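Long-range contacts in major extracellular endoglucanase (Xanthomonas campestris pv. campestris, PDB 4TUF), which catalyses internal hydrolysis of beta-1,4-glucosidic linkages in cellulose and related beta-glucans, through the TIM-barrel catalytic domain described here: residues A273-G281 with L301-W312; Y238-N249 with G286-Q294. One frame throughout, in Å; residues are numbered along the deposited sequence. Where two conformers were deposited one is given.

Contact 1. Residues A273-G281 with L301-W312; sequences ALLLGEFGG and LRSKGINQGFYW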
loop_
_atom_site.group_PDB
_atom_site.type_symbol
_atom_site.label_atom_id
_atom_site.label_comp_id
_atom_site.label_asym_id
_atom_site.label_seq_id
_atom_site.Cartn_x
_atom_site.Cartn_y
_atom_site.Cartn_z
ATOM N N ALA A 273 2.142 -10.048 -12.006
ATOM C CA ALA A 273 1.128 -9.910 -10.969
ATOM C C ALA A 273 1.080 -8.447 -10.575
ATOM O O ALA A 273 2.111 -7.864 -10.238
ATOM C CB ALA A 273 1.440 -10.786 -9.767
ATOM N N LEU A 274 -0.107 -7.850 -10.638
ATOM C CA LEU A 274 -0.242 -6.423 -10.380
ATOM C C LEU A 274 -1.539 -6.076 -9.664
ATOM O O LEU A 274 -2.594 -6.653 -9.926
ATOM C CB LEU A 274 -0.143 -5.646 -11.694
ATOM C CG LEU A 274 -0.007 -4.120 -11.656
ATOM C CD1 LEU A 274 0.789 -3.640 -12.859
ATOM C CD2 LEU A 274 -1.370 -3.436 -11.625
ATOM N N LEU A 275 -1.433 -5.130 -8.743
ATOM C CA LEU A 275 -2.581 -4.544 -8.073
ATOM C C LEU A 275 -2.202 -3.130 -7.642
ATOM O O LEU A 275 -1.032 -2.758 -7.700
ATOM C CB LEU A 275 -3.016 -5.396 -6.874
ATOM C CG LEU A 275 -1.982 -5.869 -5.839
ATOM C CD1 LEU A 275 -1.429 -4.739 -4.986
ATOM C CD2 LEU A 275 -2.594 -6.935 -4.943
ATOM N N LEU A 276 -3.174 -2.344 -7.201
ATOM C CA LEU A 276 -2.868 -1.017 -6.681
ATOM C C LEU A 276 -2.647 -1.032 -5.163
ATOM O O LEU A 276 -3.507 -1.468 -4.404
ATOM C CB LEU A 276 -3.987 -0.046 -7.037
ATOM C CG LEU A 276 -4.207 0.133 -8.531
ATOM C CD1 LEU A 276 -5.432 0.996 -8.791
ATOM C CD2 LEU A 276 -2.967 0.734 -9.157
ATOM N N GLY A 277 -1.489 -0.549 -4.727
ATOM C CA GLY A 277 -1.202 -0.434 -3.309
ATOM C C GLY A 277 -2.030 0.650 -2.643
ATOM O O GLY A 277 -2.440 0.513 -1.493
ATOM N N GLU A 278 -2.265 1.737 -3.368
ATOM C CA GLU A 278 -3.133 2.812 -2.900
ATOM C C GLU A 278 -3.918 3.410 -4.058
ATOM O O GLU A 278 -3.348 3.768 -5.091
ATOM C CB GLU A 278 -2.326 3.921 -2.214
ATOM C CG GLU A 278 -1.693 3.540 -0.888
ATOM C CD GLU A 278 -0.915 4.687 -0.279
ATOM O OE1 GLU A 278 -1.136 5.834 -0.715
ATOM O OE2 GLU A 278 -0.085 4.451 0.628
ATOM N N PHE A 279 -5.228 3.510 -3.881
ATOM C CA PHE A 279 -6.068 4.291 -4.777
ATOM C C PHE A 279 -7.302 4.750 -4.003
ATOM O O PHE A 279 -7.731 4.088 -3.051
ATOM C CB PHE A 279 -6.459 3.482 -6.014
ATOM C CG PHE A 279 -7.417 2.361 -5.732
ATOM C CD1 PHE A 279 -6.962 1.151 -5.231
ATOM C CD2 PHE A 279 -8.772 2.512 -5.978
ATOM C CE1 PHE A 279 -7.843 0.117 -4.973
ATOM C CE2 PHE A 279 -9.659 1.481 -5.725
ATOM C CZ PHE A 279 -9.196 0.284 -5.222
ATOM N N GLY A 280 -7.863 5.891 -4.388
ATOM C CA GLY A 280 -8.973 6.442 -3.635
ATOM C C GLY A 280 -9.128 7.939 -3.765
ATOM O O GLY A 280 -8.405 8.592 -4.525
ATOM N N GLY A 281 -10.080 8.482 -3.015
ATOM C CA GLY A 281 -10.461 9.877 -3.135
ATOM C C GLY A 281 -11.820 10.134 -2.513
ATOM O O GLY A 281 -12.479 9.208 -2.045
ATOM N N LEU A 301 -9.819 -1.332 -14.323
ATOM C CA LEU A 301 -9.198 -2.422 -13.579
ATOM C C LEU A 301 -9.863 -3.762 -13.901
ATOM O O LEU A 301 -9.176 -4.747 -14.182
ATOM C CB LEU A 301 -9.261 -2.150 -12.076
ATOM C CG LEU A 301 -8.330 -1.073 -11.519
ATOM C CD1 LEU A 301 -8.599 -0.843 -10.034
ATOM C CD2 LEU A 301 -6.882 -1.454 -11.751
ATOM N N ARG A 302 -11.194 -3.789 -13.865
ATOM C CA ARG A 302 -11.953 -4.994 -14.193
ATOM C C ARG A 302 -11.587 -5.517 -15.583
ATOM O O ARG A 302 -11.488 -6.727 -15.797
ATOM C CB ARG A 302 -13.460 -4.724 -14.124
ATOM C CG ARG A 302 -13.998 -4.355 -12.742
ATOM C CD ARG A 302 -14.321 -5.583 -11.910
ATOM N NE ARG A 302 -15.292 -6.447 -12.576
ATOM C CZ ARG A 302 -15.626 -7.663 -12.153
ATOM N NH1 ARG A 302 -15.068 -8.167 -11.056
ATOM N NH2 ARG A 302 -16.517 -8.377 -12.830
ATOM N N SER A 303 -11.371 -4.597 -16.519
ATOM C CA SER A 303 -11.082 -4.959 -17.903
ATOM C C SER A 303 -9.666 -5.515 -18.069
ATOM O O SER A 303 -9.390 -6.275 -18.999
ATOM C CB SER A 303 -11.278 -3.750 -18.819
ATOM O OG SER A 303 -10.225 -2.814 -18.671
ATOM N N LYS A 304 -8.767 -5.131 -17.168
ATOM C CA LYS A 304 -7.399 -5.633 -17.205
ATOM C C LYS A 304 -7.269 -6.929 -16.406
ATOM O O LYS A 304 -6.164 -7.423 -16.189
ATOM C CB LYS A 304 -6.422 -4.581 -16.671
ATOM C CG LYS A 304 -6.306 -3.337 -17.541
ATOM C CD LYS A 304 -5.850 -3.670 -18.959
ATOM C CE LYS A 304 -4.411 -4.177 -18.988
ATOM N NZ LYS A 304 -3.965 -4.508 -20.377
ATOM N N GLY A 305 -8.402 -7.473 -15.968
ATOM C CA GLY A 305 -8.419 -8.719 -15.224
ATOM C C GLY A 305 -8.023 -8.535 -13.772
ATOM O O GLY A 305 -7.686 -9.500 -13.085
ATOM N N ILE A 306 -8.070 -7.290 -13.307
ATOM C CA ILE A 306 -7.696 -6.955 -11.941
ATOM C C ILE A 306 -8.916 -6.717 -11.060
ATOM O O ILE A 306 -9.706 -5.817 -11.327
ATOM C CB ILE A 306 -6.821 -5.696 -11.898
ATOM C CG1 ILE A 306 -5.612 -5.850 -12.827
ATOM C CG2 ILE A 306 -6.404 -5.391 -10.465
ATOM C CD1 ILE A 306 -4.790 -4.581 -12.964
ATOM N N ASN A 307 -9.069 -7.515 -10.009
ATOM C CA ASN A 307 -10.184 -7.326 -9.084
ATOM C C ASN A 307 -9.724 -7.302 -7.630
ATOM O O ASN A 307 -10.405 -7.815 -6.739
ATOM C CB ASN A 307 -11.252 -8.412 -9.291
ATOM C CG ASN A 307 -10.713 -9.823 -9.119
ATOM O OD1 ASN A 307 -9.622 -10.034 -8.588
ATOM N ND2 ASN A 307 -11.492 -10.803 -9.561
ATOM N N GLN A 308 -8.560 -6.701 -7.399
ATOM C CA GLN A 308 -7.998 -6.605 -6.059
ATOM C C GLN A 308 -7.073 -5.409 -5.931
ATOM O O GLN A 308 -6.689 -4.795 -6.922
ATOM C CB GLN A 308 -7.244 -7.883 -5.695
ATOM C CG GLN A 308 -6.171 -8.284 -6.690
ATOM C CD GLN A 308 -5.473 -9.564 -6.287
ATOM O OE1 GLN A 308 -5.546 -9.982 -5.132
ATOM N NE2 GLN A 308 -4.792 -10.195 -7.234
ATOM N N GLY A 309 -6.717 -5.088 -4.695
ATOM C CA GLY A 309 -5.908 -3.920 -4.419
ATOM C C GLY A 309 -6.204 -3.411 -3.026
ATOM O O GLY A 309 -6.962 -4.035 -2.281
ATOM N N PHE A 310 -5.608 -2.279 -2.670
ATOM C CA PHE A 310 -5.771 -1.725 -1.335
ATOM C C PHE A 310 -6.287 -0.296 -1.398
ATOM O O PHE A 310 -5.547 0.623 -1.758
ATOM C CB PHE A 310 -4.448 -1.777 -0.575
ATOM C CG PHE A 310 -3.958 -3.174 -0.305
ATOM C CD1 PHE A 310 -3.174 -3.838 -1.230
ATOM C CD2 PHE A 310 -4.293 -3.826 0.874
ATOM C CE1 PHE A 310 -2.730 -5.124 -0.983
ATOM C CE2 PHE A 310 -3.854 -5.112 1.123
ATOM C CZ PHE A 310 -3.072 -5.761 0.196
ATOM N N TYR A 311 -7.557 -0.114 -1.049
ATOM C CA TYR A 311 -8.164 1.211 -1.031
ATOM C C TYR A 311 -7.502 2.151 -0.022
ATOM O O TYR A 311 -7.029 1.716 1.026
ATOM C CB TYR A 311 -9.659 1.104 -0.718
ATOM C CG TYR A 311 -10.424 2.355 -1.067
ATOM C CD1 TYR A 311 -10.730 2.654 -2.390
ATOM C CD2 TYR A 311 -10.825 3.249 -0.083
ATOM C CE1 TYR A 311 -11.424 3.803 -2.723
ATOM C CE2 TYR A 311 -11.520 4.403 -0.409
ATOM C CZ TYR A 311 -11.816 4.672 -1.731
ATOM O OH TYR A 311 -12.507 5.813 -2.064
ATOM N N TRP A 312 -7.459 3.437 -0.349
ATOM C CA TRP A 312 -6.947 4.472 0.542
ATOM C C TRP A 312 -8.080 5.418 0.944
ATOM O O TRP A 312 -8.531 6.199 0.102
ATOM C CB TRP A 312 -5.828 5.248 -0.161
ATOM C CG TRP A 312 -5.093 6.238 0.687
ATOM C CD1 TRP A 312 -4.549 6.011 1.909
ATOM C CD2 TRP A 312 -4.779 7.600 0.355
ATOM N NE1 TRP A 312 -3.933 7.149 2.377
ATOM C CE2 TRP A 312 -4.058 8.137 1.439
ATOM C CE3 TRP A 312 -5.053 8.419 -0.741
ATOM C CZ2 TRP A 312 -3.601 9.456 1.455
ATOM C CZ3 TRP A 312 -4.585 9.726 -0.727
ATOM C CH2 TRP A 312 -3.877 10.232 0.364
#
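Leu301, near the end of helix 288-303, packs against Leu276 through their CD1 methyls, 3.9 Å apart. The helix then closes in a Schellman motif with Gly305 at positive phi, and the chain turns back toward the barrel. Ile306 follows, its CD1 lying 3.8 Å from Leu274 CD2. Beyond it Gln308 passes Leu275 at a slant, its CD nearest Leu275 CD2; its amide oxygen is taken by Leu19 N of strand 16-23. From Gly309 the chain lies parallel to 276-280, completing a beta-alpha-beta unit of the TIM barrel. Phe310 N donates to Leu276 O (2.8 Å), while Phe310 O faces Glu278 CA in a CA-H...O contact. Next comes Tyr311, whose edge is presented to the face of the Phe279 ring, planes at 88°; CD1 is 3.7 Å from Phe279 CE2. With CG between the backbone N and the carbonyl carbon (chi1 70°), the Phe279 ring turns back toward the neighbouring strand. Trp312 N donates to Phe279 O (2.8 Å). Above the Trp312 indole, near its rim, in one of its two deposited conformers, lies Glu278 OE1, which also meets Tyr238 OH, while OE2 forms a salt bridge with Arg58. The two backbone bonds, accepted by Leu276 O and Phe279 O, thus flank Glu278 in sequence and would help position its carboxylate, the probable nucleophile, among aromatic neighbours.

Contact 2. Residues Y238-N249 with G286-Q294; sequences YGPDVFVQSYFN and GDARDKTWQ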
loop_
_atom_site.group_PDB
_atom_site.type_symbol
_atom_site.label_atom_id
_atom_site.label_comp_id
_atom_site.label_asym_id
_atom_site.label_seq_id
_atom_site.Cartn_x
_atom_site.Cartn_y
_atom_site.Cartn_z
ATOM N N TYR A 238 -4.004 8.203 -7.969
ATOM C CA TYR A 238 -5.041 9.006 -7.333
ATOM C C TYR A 238 -5.775 9.876 -8.353
ATOM O O TYR A 238 -5.412 9.905 -9.535
ATOM C CB TYR A 238 -4.444 9.885 -6.240
ATOM C CG TYR A 238 -3.550 9.140 -5.286
ATOM C CD1 TYR A 238 -4.066 8.535 -4.148
ATOM C CD2 TYR A 238 -2.183 9.040 -5.522
ATOM C CE1 TYR A 238 -3.247 7.846 -3.279
ATOM C CE2 TYR A 238 -1.358 8.359 -4.655
ATOM C CZ TYR A 238 -1.897 7.766 -3.534
ATOM O OH TYR A 238 -1.084 7.084 -2.664
ATOM N N GLY A 239 -6.808 10.576 -7.890
ATOM C CA GLY A 239 -7.641 11.387 -8.756
ATOM C C GLY A 239 -7.576 12.874 -8.459
ATOM O O GLY A 239 -6.666 13.343 -7.773
ATOM N N PRO A 240 -8.564 13.623 -8.967
ATOM C CA PRO A 240 -8.588 15.091 -8.987
ATOM C C PRO A 240 -8.360 15.760 -7.631
ATOM O O PRO A 240 -7.808 16.860 -7.606
ATOM C CB PRO A 240 -9.995 15.406 -9.502
ATOM C CG PRO A 240 -10.372 14.213 -10.305
ATOM C CD PRO A 240 -9.773 13.046 -9.581
ATOM N N ASP A 241 -8.763 15.123 -6.536
ATOM C CA ASP A 241 -8.684 15.780 -5.232
ATOM C C ASP A 241 -7.368 15.528 -4.505
ATOM O O ASP A 241 -7.181 15.996 -3.384
ATOM C CB ASP A 241 -9.852 15.354 -4.341
ATOM C CG ASP A 241 -10.052 13.857 -4.312
ATOM O OD1 ASP A 241 -9.170 13.118 -4.807
ATOM O OD2 ASP A 241 -11.099 13.421 -3.785
ATOM N N VAL A 242 -6.463 14.786 -5.137
ATOM C CA VAL A 242 -5.098 14.679 -4.636
ATOM C C VAL A 242 -4.231 15.679 -5.379
ATOM O O VAL A 242 -3.469 16.435 -4.777
ATOM C CB VAL A 242 -4.530 13.262 -4.801
ATOM C CG1 VAL A 242 -2.996 13.266 -4.650
ATOM C CG2 VAL A 242 -5.185 12.321 -3.798
ATOM N N PHE A 243 -4.370 15.682 -6.698
ATOM C CA PHE A 243 -3.719 16.670 -7.544
ATOM C C PHE A 243 -4.525 16.795 -8.822
ATOM O O PHE A 243 -4.992 15.793 -9.364
ATOM C CB PHE A 243 -2.271 16.273 -7.850
ATOM C CG PHE A 243 -1.487 17.329 -8.586
ATOM C CD1 PHE A 243 -1.588 17.458 -9.965
ATOM C CD2 PHE A 243 -0.635 18.181 -7.902
ATOM C CE1 PHE A 243 -0.863 18.429 -10.642
ATOM C CE2 PHE A 243 0.095 19.156 -8.573
ATOM C CZ PHE A 243 -0.018 19.279 -9.943
ATOM N N VAL A 244 -4.700 18.021 -9.299
ATOM C CA VAL A 244 -5.417 18.230 -10.546
ATOM C C VAL A 244 -4.442 18.120 -11.710
ATOM O O VAL A 244 -3.850 19.110 -12.146
ATOM C CB VAL A 244 -6.137 19.593 -10.568
ATOM C CG1 VAL A 244 -6.836 19.808 -11.904
ATOM C CG2 VAL A 244 -7.146 19.671 -9.423
ATOM N N GLN A 245 -4.250 16.895 -12.186
ATOM C CA GLN A 245 -3.450 16.670 -13.378
ATOM C C GLN A 245 -4.165 17.313 -14.555
ATOM O O GLN A 245 -5.388 17.440 -14.550
ATOM C CB GLN A 245 -3.232 15.175 -13.626
ATOM C CG GLN A 245 -2.711 14.393 -12.424
ATOM C CD GLN A 245 -1.229 14.605 -12.161
ATOM O OE1 GLN A 245 -0.600 15.499 -12.725
ATOM N NE2 GLN A 245 -0.664 13.770 -11.304
ATOM N N SER A 246 -3.414 17.705 -15.571
ATOM C CA SER A 246 -3.994 18.362 -16.728
ATOM C C SER A 246 -5.026 17.492 -17.434
ATOM O O SER A 246 -6.040 17.984 -17.904
ATOM C CB SER A 246 -2.894 18.751 -17.703
ATOM O OG SER A 246 -2.184 17.607 -18.124
ATOM N N TYR A 247 -4.768 16.197 -17.505
ATOM C CA TYR A 247 -5.654 15.289 -18.215
ATOM C C TYR A 247 -7.041 15.175 -17.593
ATOM O O TYR A 247 -7.989 14.788 -18.254
ATOM C CB TYR A 247 -5.011 13.923 -18.452
ATOM C CG TYR A 247 -4.308 13.307 -17.273
ATOM C CD1 TYR A 247 -5.016 12.650 -16.291
ATOM C CD2 TYR A 247 -2.933 13.348 -17.164
ATOM C CE1 TYR A 247 -4.379 12.070 -15.222
ATOM C CE2 TYR A 247 -2.287 12.769 -16.095
ATOM C CZ TYR A 247 -3.020 12.130 -15.130
ATOM O OH TYR A 247 -2.396 11.549 -14.065
ATOM N N PHE A 248 -7.140 15.473 -16.307
ATOM C CA PHE A 248 -8.423 15.529 -15.620
ATOM C C PHE A 248 -9.309 16.620 -16.210
ATOM O O PHE A 248 -10.522 16.487 -16.264
ATOM C CB PHE A 248 -8.224 15.764 -14.126
ATOM C CG PHE A 248 -7.596 14.609 -13.414
ATOM C CD1 PHE A 248 -7.749 13.329 -13.889
ATOM C CD2 PHE A 248 -6.855 14.806 -12.270
ATOM C CE1 PHE A 248 -7.173 12.263 -13.240
ATOM C CE2 PHE A 248 -6.276 13.746 -11.618
ATOM C CZ PHE A 248 -6.435 12.473 -12.104
ATOM N N ASN A 249 -8.684 17.721 -16.597
ATOM C CA ASN A 249 -9.365 18.858 -17.202
ATOM C C ASN A 249 -9.829 18.656 -18.644
ATOM O O ASN A 249 -10.590 19.454 -19.171
ATOM C CB ASN A 249 -8.496 20.099 -17.100
ATOM C CG ASN A 249 -8.464 20.657 -15.704
ATOM O OD1 ASN A 249 -9.324 20.350 -14.889
ATOM N ND2 ASN A 249 -7.469 21.477 -15.417
ATOM N N GLY A 286 -15.834 15.391 -2.265
ATOM C CA GLY A 286 -14.859 16.406 -2.602
ATOM C C GLY A 286 -14.937 17.089 -3.946
ATOM O O GLY A 286 -14.541 18.235 -4.086
ATOM N N ASP A 287 -15.417 16.372 -4.946
ATOM C CA ASP A 287 -15.473 16.896 -6.299
ATOM C C ASP A 287 -16.526 16.181 -7.110
ATOM O O ASP A 287 -17.007 15.120 -6.742
ATOM C CB ASP A 287 -14.115 16.776 -6.989
ATOM C CG ASP A 287 -13.810 17.961 -7.891
ATOM O OD1 ASP A 287 -14.630 18.895 -7.912
ATOM O OD2 ASP A 287 -12.759 17.967 -8.575
ATOM N N ALA A 288 -16.948 16.825 -8.192
ATOM C CA ALA A 288 -17.802 16.197 -9.195
ATOM C C ALA A 288 -17.062 15.073 -9.916
ATOM O O ALA A 288 -17.628 14.022 -10.214
ATOM C CB ALA A 288 -18.299 17.233 -10.191
ATOM N N ARG A 289 -15.788 15.327 -10.199
ATOM C CA ARG A 289 -14.962 14.466 -11.034
ATOM C C ARG A 289 -14.414 13.243 -10.312
ATOM O O ARG A 289 -14.130 12.233 -10.955
ATOM C CB ARG A 289 -13.788 15.255 -11.615
ATOM C CG ARG A 289 -14.138 16.145 -12.778
ATOM C CD ARG A 289 -12.900 16.865 -13.272
ATOM N NE ARG A 289 -12.299 17.664 -12.209
ATOM C CZ ARG A 289 -11.414 18.631 -12.418
ATOM N NH1 ARG A 289 -11.032 18.922 -13.656
ATOM N NH2 ARG A 289 -10.918 19.313 -11.393
ATOM N N ASP A 290 -14.236 13.324 -8.996
ATOM C CA ASP A 290 -13.620 12.204 -8.297
ATOM C C ASP A 290 -14.558 11.007 -8.289
ATOM O O ASP A 290 -14.113 9.862 -8.283
ATOM C CB ASP A 290 -13.222 12.568 -6.869
ATOM C CG ASP A 290 -12.402 11.462 -6.201
ATOM O OD1 ASP A 290 -11.166 11.420 -6.397
ATOM O OD2 ASP A 290 -12.998 10.623 -5.491
ATOM N N LYS A 291 -15.856 11.277 -8.288
ATOM C CA LYS A 291 -16.847 10.223 -8.439
ATOM C C LYS A 291 -16.599 9.526 -9.773
ATOM O O LYS A 291 -16.286 8.334 -9.817
ATOM C CB LYS A 291 -18.262 10.800 -8.368
ATOM C CG LYS A 291 -19.270 9.949 -7.616
ATOM C CD LYS A 291 -19.708 8.739 -8.422
ATOM C CE LYS A 291 -20.972 8.116 -7.837
ATOM N NZ LYS A 291 -21.451 6.960 -8.648
ATOM N N THR A 292 -16.712 10.295 -10.851
ATOM C CA THR A 292 -16.440 9.808 -12.200
ATOM C C THR A 292 -15.094 9.089 -12.312
ATOM O O THR A 292 -15.005 8.009 -12.891
ATOM C CB THR A 292 -16.458 10.959 -13.219
ATOM O OG1 THR A 292 -17.652 11.735 -13.053
ATOM C CG2 THR A 292 -16.402 10.412 -14.633
ATOM N N TRP A 293 -14.053 9.690 -11.747
ATOM C CA TRP A 293 -12.705 9.136 -11.834
ATOM C C TRP A 293 -12.591 7.748 -11.198
ATOM O O TRP A 293 -12.024 6.835 -11.799
ATOM C CB TRP A 293 -11.690 10.081 -11.187
ATOM C CG TRP A 293 -10.316 9.494 -11.159
ATOM C CD1 TRP A 293 -9.390 9.530 -12.158
ATOM C CD2 TRP A 293 -9.719 8.758 -10.084
ATOM N NE1 TRP A 293 -8.251 8.866 -11.771
ATOM C CE2 TRP A 293 -8.428 8.384 -10.501
ATOM C CE3 TRP A 293 -10.148 8.385 -8.810
ATOM C CZ2 TRP A 293 -7.566 7.649 -9.692
ATOM C CZ3 TRP A 293 -9.293 7.662 -8.007
ATOM C CH2 TRP A 293 -8.015 7.302 -8.448
ATOM N N GLN A 294 -13.115 7.594 -9.984
ATOM C CA GLN A 294 -13.060 6.309 -9.287
ATOM C C GLN A 294 -13.856 5.252 -10.038
ATOM O O GLN A 294 -13.419 4.107 -10.151
ATOM C CB GLN A 294 -13.575 6.434 -7.847
ATOM C CG GLN A 294 -12.674 7.263 -6.946
ATOM C CD GLN A 294 -12.845 6.953 -5.473
ATOM O OE1 GLN A 294 -13.053 5.804 -5.087
ATOM N NE2 GLN A 294 -12.753 7.984 -4.641
HETATM O O HOH W 1 -5.670 8.869 -12.095
#
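The loop that follows TIM-barrel strand 231-238 folds over the first turns of helix 288-303, and Trp293 and Arg289 of that helix supply most of its surface. The Trp293 indole lies beneath the backbone at Gly239: the CA sits over the six-membered ring in a CH-pi contact, 3.6 Å from the centroid and 14° off the normal. With no side chain at Gly239, the main chain can lie directly on the ring. Having CG anti to the backbone N (chi1 175°) carries the indole under the loop, where Phe248 CE1 comes 3.7 Å from Trp293 CD1. Pro240 continues this apolar patch, its CG 3.8 Å from Arg289 CB and its CD beside Trp293 CB. Farther out, Arg289 bends at chi3 and NH1 donates to Asn249 OD1, the amide and guanidinium lying nearly coplanar. The carboxylates of Asp241 and Asp290 lie near each other; backbone N-H groups of Lys282 and Tyr283 hold their respective OD2 atoms, and Gln294 NE2 adds a second bond to Asp290 OD2. Beside the indole, a water accepts from Trp293 NE1 (2.6 Å) and donates to Tyr238 O (2.8 Å).

The two contacts have centres about 17 Å apart and share helix 288-303: contact 2 uses its beginning and contact 1 its end. Along the chain their segments alternate, 238-249, 273-281, 286-294 and 301-312, so the two interlock within one catalytic domain. Contact 1 lies deep in the barrel wall, between the neighbouring parallel strands 276-280 and 309-311; contact 2 is farther from the chain centre, where a loop leaves strand 231-238. Tyr238 belongs to the contact 2 segment yet reaches the active-site end of contact 1, its ring meeting Trp312 in one deposited conformer, and Gln294 OE1 probably bonds to Tyr311 OH. Loop, helix and strands therefore converge beside the probable catalytic pair, Glu157 and Glu278.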